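Local coordinates for purine nucleoside phosphorylase (Bacillus licheniformis, PDB 6DZD), which probably phosphorolyses adenosine, inosine and S-methyl-5'-thioadenosine to the free base and a ribose 1-phosphate, and probably also deaminates adenosine, at residues 82-94 and 149-163. Numbering follows the deposited sequence.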
loop_
_atom_site.group_PDB
_atom_site.type_symbol
_atom_site.label_atom_id
_atom_site.label_comp_id
_atom_site.label_asym_id
_atom_site.label_seq_id
_atom_site.Cartn_x
_atom_site.Cartn_y
_atom_site.Cartn_z
ATOM N N PHE A 82 12.804 1.117 -0.260
ATOM C CA PHE A 82 11.773 1.964 -0.844
ATOM C C PHE A 82 11.762 1.802 -2.360
ATOM O O PHE A 82 12.724 1.311 -2.958
ATOM C CB PHE A 82 11.997 3.444 -0.446
ATOM C CG PHE A 82 11.614 3.754 0.981
ATOM C CD1 PHE A 82 12.337 3.215 2.043
ATOM C CD2 PHE A 82 10.545 4.574 1.266
ATOM C CE1 PHE A 82 11.982 3.485 3.362
ATOM C CE2 PHE A 82 10.196 4.851 2.583
ATOM C CZ PHE A 82 10.915 4.310 3.627
ATOM N N ALA A 83 10.658 2.217 -2.987
ATOM C CA ALA A 83 10.462 2.036 -4.421
ATOM C C ALA A 83 10.213 3.363 -5.117
ATOM O O ALA A 83 9.590 4.274 -4.560
ATOM C CB ALA A 83 9.290 1.111 -4.734
ATOM N N ASP A 84 10.750 3.467 -6.328
ATOM C CA ASP A 84 10.404 4.521 -7.272
ATOM C C ASP A 84 9.096 4.088 -7.915
ATOM O O ASP A 84 9.089 3.307 -8.867
ATOM C CB ASP A 84 11.528 4.693 -8.290
ATOM C CG ASP A 84 11.072 5.358 -9.568
ATOM O OD1 ASP A 84 10.647 6.535 -9.508
ATOM O OD2 ASP A 84 11.137 4.690 -10.620
ATOM N N GLN A 85 7.979 4.570 -7.386
ATOM C CA GLN A 85 6.686 4.006 -7.741
ATOM C C GLN A 85 6.151 4.665 -9.005
ATOM O O GLN A 85 5.891 5.875 -9.018
ATOM C CB GLN A 85 5.717 4.148 -6.572
ATOM C CG GLN A 85 6.063 3.264 -5.364
ATOM C CD GLN A 85 5.362 3.714 -4.100
ATOM O OE1 GLN A 85 5.983 3.888 -3.053
ATOM N NE2 GLN A 85 4.056 3.924 -4.200
ATOM N N THR A 86 5.980 3.864 -10.065
ATOM C CA THR A 86 5.556 4.366 -11.368
ATOM C C THR A 86 4.146 3.911 -11.754
ATOM O O THR A 86 3.784 3.983 -12.927
ATOM C CB THR A 86 6.550 3.956 -12.460
ATOM O OG1 THR A 86 6.645 2.530 -12.519
ATOM C CG2 THR A 86 7.924 4.544 -12.199
ATOM N N HIS A 87 3.349 3.426 -10.803
ATOM C CA HIS A 87 1.962 3.054 -11.077
ATOM C C HIS A 87 1.839 2.029 -12.203
ATOM O O HIS A 87 0.874 2.049 -12.979
ATOM C CB HIS A 87 1.124 4.295 -11.379
ATOM C CG HIS A 87 0.890 5.147 -10.171
ATOM N ND1 HIS A 87 -0.342 5.254 -9.558
ATOM C CD2 HIS A 87 1.748 5.878 -9.424
ATOM C CE1 HIS A 87 -0.237 6.041 -8.505
ATOM N NE2 HIS A 87 1.022 6.430 -8.399
ATOM N N GLU A 88 2.800 1.110 -12.269
ATOM C CA GLU A 88 2.764 -0.083 -13.093
ATOM C C GLU A 88 2.757 -1.291 -12.152
ATOM O O GLU A 88 2.281 -1.195 -11.010
ATOM C CB GLU A 88 3.962 -0.071 -14.040
ATOM C CG GLU A 88 4.211 1.273 -14.698
ATOM C CD GLU A 88 5.561 1.360 -15.395
ATOM O OE1 GLU A 88 5.624 0.994 -16.585
ATOM O OE2 GLU A 88 6.544 1.849 -14.786
ATOM N N ASP A 89 3.247 -2.431 -12.627
ATOM C CA ASP A 89 2.989 -3.675 -11.914
ATOM C C ASP A 89 4.259 -4.487 -11.694
ATOM O O ASP A 89 4.217 -5.715 -11.689
ATOM C CB ASP A 89 1.931 -4.501 -12.637
ATOM C CG ASP A 89 2.386 -4.961 -14.010
ATOM O OD1 ASP A 89 3.349 -4.380 -14.571
ATOM O OD2 ASP A 89 1.773 -5.915 -14.532
ATOM N N ARG A 90 5.389 -3.820 -11.497
ATOM C CA ARG A 90 6.639 -4.520 -11.237
ATOM C C ARG A 90 6.751 -4.898 -9.759
ATOM O O ARG A 90 6.553 -4.060 -8.872
ATOM C CB ARG A 90 7.826 -3.655 -11.660
ATOM C CG ARG A 90 9.162 -4.370 -11.640
ATOM C CD ARG A 90 10.301 -3.447 -12.077
ATOM N N ILE A 91 7.060 -6.167 -9.501
ATOM C CA ILE A 91 7.246 -6.687 -8.155
ATOM C C ILE A 91 8.686 -7.134 -8.010
ATOM O O ILE A 91 9.162 -7.968 -8.782
ATOM C CB ILE A 91 6.313 -7.862 -7.863
ATOM C CG1 ILE A 91 4.883 -7.449 -8.148
ATOM C CG2 ILE A 91 6.502 -8.307 -6.432
ATOM C CD1 ILE A 91 3.878 -8.564 -7.978
ATOM N N HIS A 92 9.356 -6.643 -6.985
ATOM C CA HIS A 92 10.767 -6.916 -6.796
ATOM C C HIS A 92 10.926 -7.752 -5.541
ATOM O O HIS A 92 10.333 -7.438 -4.505
ATOM C CB HIS A 92 11.544 -5.606 -6.688
ATOM C CG HIS A 92 13.005 -5.777 -6.437
ATOM N ND1 HIS A 92 13.940 -5.770 -7.452
ATOM C CD2 HIS A 92 13.699 -5.933 -5.285
ATOM C CE1 HIS A 92 15.147 -5.919 -6.933
ATOM N NE2 HIS A 92 15.028 -6.020 -5.622
ATOM N N LYS A 93 11.700 -8.829 -5.645
ATOM C CA LYS A 93 12.016 -9.671 -4.498
ATOM C C LYS A 93 13.222 -9.052 -3.798
ATOM O O LYS A 93 14.353 -9.150 -4.290
ATOM C CB LYS A 93 12.285 -11.106 -4.935
ATOM C CG LYS A 93 12.806 -11.962 -3.840
ATOM C CD LYS A 93 12.762 -13.446 -4.193
ATOM C CE LYS A 93 13.100 -14.275 -2.954
ATOM N NZ LYS A 93 13.187 -15.732 -3.201
ATOM N N VAL A 94 12.983 -8.432 -2.641
ATOM C CA VAL A 94 14.020 -7.682 -1.942
ATOM C C VAL A 94 14.957 -8.639 -1.219
ATOM O O VAL A 94 14.509 -9.507 -0.462
ATOM C CB VAL A 94 13.388 -6.673 -0.970
ATOM C CG1 VAL A 94 14.456 -5.812 -0.345
ATOM C CG2 VAL A 94 12.380 -5.806 -1.699
ATOM N N HIS A 149 1.443 -1.554 -4.169
ATOM C CA HIS A 149 0.822 -0.246 -4.343
ATOM C C HIS A 149 -0.045 -0.259 -5.600
ATOM O O HIS A 149 0.480 -0.367 -6.721
ATOM C CB HIS A 149 1.914 0.820 -4.437
ATOM C CG HIS A 149 1.485 2.089 -5.112
ATOM N ND1 HIS A 149 1.786 2.365 -6.430
ATOM C CD2 HIS A 149 0.821 3.173 -4.641
ATOM C CE1 HIS A 149 1.306 3.557 -6.748
ATOM N NE2 HIS A 149 0.722 4.072 -5.679
ATOM N N ALA A 150 -1.365 -0.115 -5.420
ATOM C CA ALA A 150 -2.315 -0.251 -6.533
ATOM C C ALA A 150 -3.226 0.964 -6.615
ATOM O O ALA A 150 -4.214 1.041 -5.884
ATOM C CB ALA A 150 -3.163 -1.512 -6.395
ATOM N N GLY A 151 -2.901 1.899 -7.518
ATOM C CA GLY A 151 -3.851 2.900 -7.960
ATOM C C GLY A 151 -4.824 2.277 -8.941
ATOM O O GLY A 151 -4.958 1.055 -9.027
ATOM N N TRP A 152 -5.496 3.120 -9.717
ATOM C CA TRP A 152 -6.381 2.546 -10.721
ATOM C C TRP A 152 -5.587 1.831 -11.810
ATOM O O TRP A 152 -6.044 0.800 -12.340
ATOM C CB TRP A 152 -7.296 3.617 -11.318
ATOM C CG TRP A 152 -6.651 4.543 -12.308
ATOM C CD1 TRP A 152 -6.239 5.824 -12.079
ATOM C CD2 TRP A 152 -6.376 4.279 -13.693
ATOM N NE1 TRP A 152 -5.723 6.374 -13.228
ATOM C CE2 TRP A 152 -5.796 5.448 -14.236
ATOM C CE3 TRP A 152 -6.560 3.168 -14.527
ATOM C CZ2 TRP A 152 -5.391 5.535 -15.577
ATOM C CZ3 TRP A 152 -6.159 3.259 -15.856
ATOM C CH2 TRP A 152 -5.582 4.438 -16.365
ATOM N N LYS A 153 -4.391 2.348 -12.137
ATOM C CA LYS A 153 -3.541 1.700 -13.134
ATOM C C LYS A 153 -3.056 0.342 -12.641
ATOM O O LYS A 153 -3.269 -0.691 -13.294
ATOM C CB LYS A 153 -2.339 2.580 -13.464
ATOM C CG LYS A 153 -2.643 3.672 -14.424
ATOM C CD LYS A 153 -1.585 4.773 -14.390
ATOM C CE LYS A 153 -1.866 5.826 -15.490
ATOM N NZ LYS A 153 -0.712 6.763 -15.761
ATOM N N GLY A 154 -2.410 0.327 -11.471
ATOM C CA GLY A 154 -1.942 -0.933 -10.921
ATOM C C GLY A 154 -3.074 -1.894 -10.675
ATOM O O GLY A 154 -2.884 -3.106 -10.718
ATOM N N THR A 155 -4.269 -1.368 -10.427
ATOM C CA THR A 155 -5.416 -2.241 -10.242
ATOM C C THR A 155 -5.813 -2.871 -11.565
ATOM O O THR A 155 -5.943 -4.098 -11.665
ATOM C CB THR A 155 -6.559 -1.463 -9.595
ATOM O OG1 THR A 155 -6.112 -1.008 -8.307
ATOM C CG2 THR A 155 -7.797 -2.359 -9.412
ATOM N N ALA A 156 -5.941 -2.053 -12.610
ATOM C CA ALA A 156 -6.234 -2.597 -13.930
ATOM C C ALA A 156 -5.147 -3.569 -14.389
ATOM O O ALA A 156 -5.439 -4.528 -15.101
ATOM C CB ALA A 156 -6.405 -1.449 -14.930
ATOM N N LEU A 157 -3.896 -3.365 -13.970
ATOM C CA LEU A 157 -2.836 -4.294 -14.341
ATOM C C LEU A 157 -2.888 -5.583 -13.544
ATOM O O LEU A 157 -2.281 -6.576 -13.965
ATOM C CB LEU A 157 -1.464 -3.652 -14.148
ATOM C CG LEU A 157 -1.060 -2.646 -15.230
ATOM C CD1 LEU A 157 0.130 -1.785 -14.773
ATOM C CD2 LEU A 157 -0.769 -3.325 -16.559
ATOM N N GLY A 158 -3.604 -5.595 -12.422
ATOM C CA GLY A 158 -3.661 -6.769 -11.572
ATOM C C GLY A 158 -2.378 -6.998 -10.801
ATOM O O GLY A 158 -1.978 -8.154 -10.599
ATOM N N ILE A 159 -1.731 -5.924 -10.336
ATOM C CA ILE A 159 -0.502 -6.096 -9.572
ATOM C C ILE A 159 -0.741 -6.942 -8.321
ATOM O O ILE A 159 0.165 -7.656 -7.872
ATOM C CB ILE A 159 0.095 -4.725 -9.210
ATOM C CG1 ILE A 159 1.498 -4.891 -8.618
ATOM C CG2 ILE A 159 -0.796 -4.017 -8.235
ATOM C CD1 ILE A 159 2.135 -3.577 -8.142
ATOM N N ALA A 160 -1.955 -6.896 -7.747
ATOM C CA ALA A 160 -2.238 -7.709 -6.567
ATOM C C ALA A 160 -2.276 -9.197 -6.908
ATOM O O ALA A 160 -1.795 -10.031 -6.129
ATOM C CB ALA A 160 -3.546 -7.263 -5.914
ATOM N N ALA A 161 -2.822 -9.558 -8.072
ATOM C CA ALA A 161 -2.853 -10.966 -8.434
ATOM C C ALA A 161 -1.470 -11.471 -8.813
ATOM O O ALA A 161 -1.178 -12.661 -8.633
ATOM C CB ALA A 161 -3.840 -11.201 -9.574
ATOM N N SER A 162 -0.604 -10.591 -9.330
ATOM C CA SER A 162 0.754 -11.005 -9.658
ATOM C C SER A 162 1.546 -11.354 -8.409
ATOM O O SER A 162 2.378 -12.262 -8.427
ATOM C CB SER A 162 1.469 -9.900 -10.429
ATOM O OG SER A 162 0.994 -9.807 -11.754
ATOM N N MET A 163 1.297 -10.660 -7.310
ATOM C CA MET A 163 1.982 -11.027 -6.082
ATOM C C MET A 163 1.664 -12.461 -5.709
ATOM O O MET A 163 2.562 -13.226 -5.342
ATOM C CB MET A 163 1.603 -10.085 -4.939
ATOM C CG MET A 163 2.451 -10.347 -3.717
ATOM S SD MET A 163 4.163 -9.829 -3.983
ATOM C CE MET A 163 3.981 -8.036 -3.813
HETATM O O HOH W 1 -3.222 4.771 -11.086
HETATM O O HOH W 2 0.928 0.396 -9.272
HETATM O O HOH W 3 0.241 -7.714 -12.899
#
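H87 and H149 meet as a T-shaped pair: the ring edge of H149, led by CE1, comes down on the centre of the H87 face, with the planes at 90° and the centroids 4.5 Å apart. Q85 points NE2 over the centre of one H149 face, 3.3 Å from H149 CG, its amide tilted 62° to the ring, while its OE1 accepts from C128 N. The H149 ring swings away from its own backbone N (chi1 158°), which turns one face to Q85 and the CE1 edge to H87. H149 ND1 also bonds to D114 OD2, consistent with a possible but unconfirmed Cys-His-Asp triad with C132.

No direct hydrogen bond crosses the contact; waters serve instead. One accepts from K153 N and lies 3.3 Å from H87 ND1, a second donates to the carbonyls of E88 and H149, and a third donates to D89 OD2 and L157 O while accepting from S162 OG. An alanine in place of H87 would probably leave the H149 edge without its aromatic cover and the water at K153 N without its histidine partner.

Apolar contacts close the other end, where I91 enters strand 91-93. I91 CG2 touches M163 CE at 3.6 Å, the bent methionine chain turning its tip to the isoleucine, and I91 CD1 meets S162 CB at 3.7 Å. D89 CB packs on L157 CB and I159 CB.

The loop leading into edge strand 91-93 thus lies against the end of strand 144-150 and helices 152-157 and 159-169, with Y117 of strand 115-118 touching both I91 and M163.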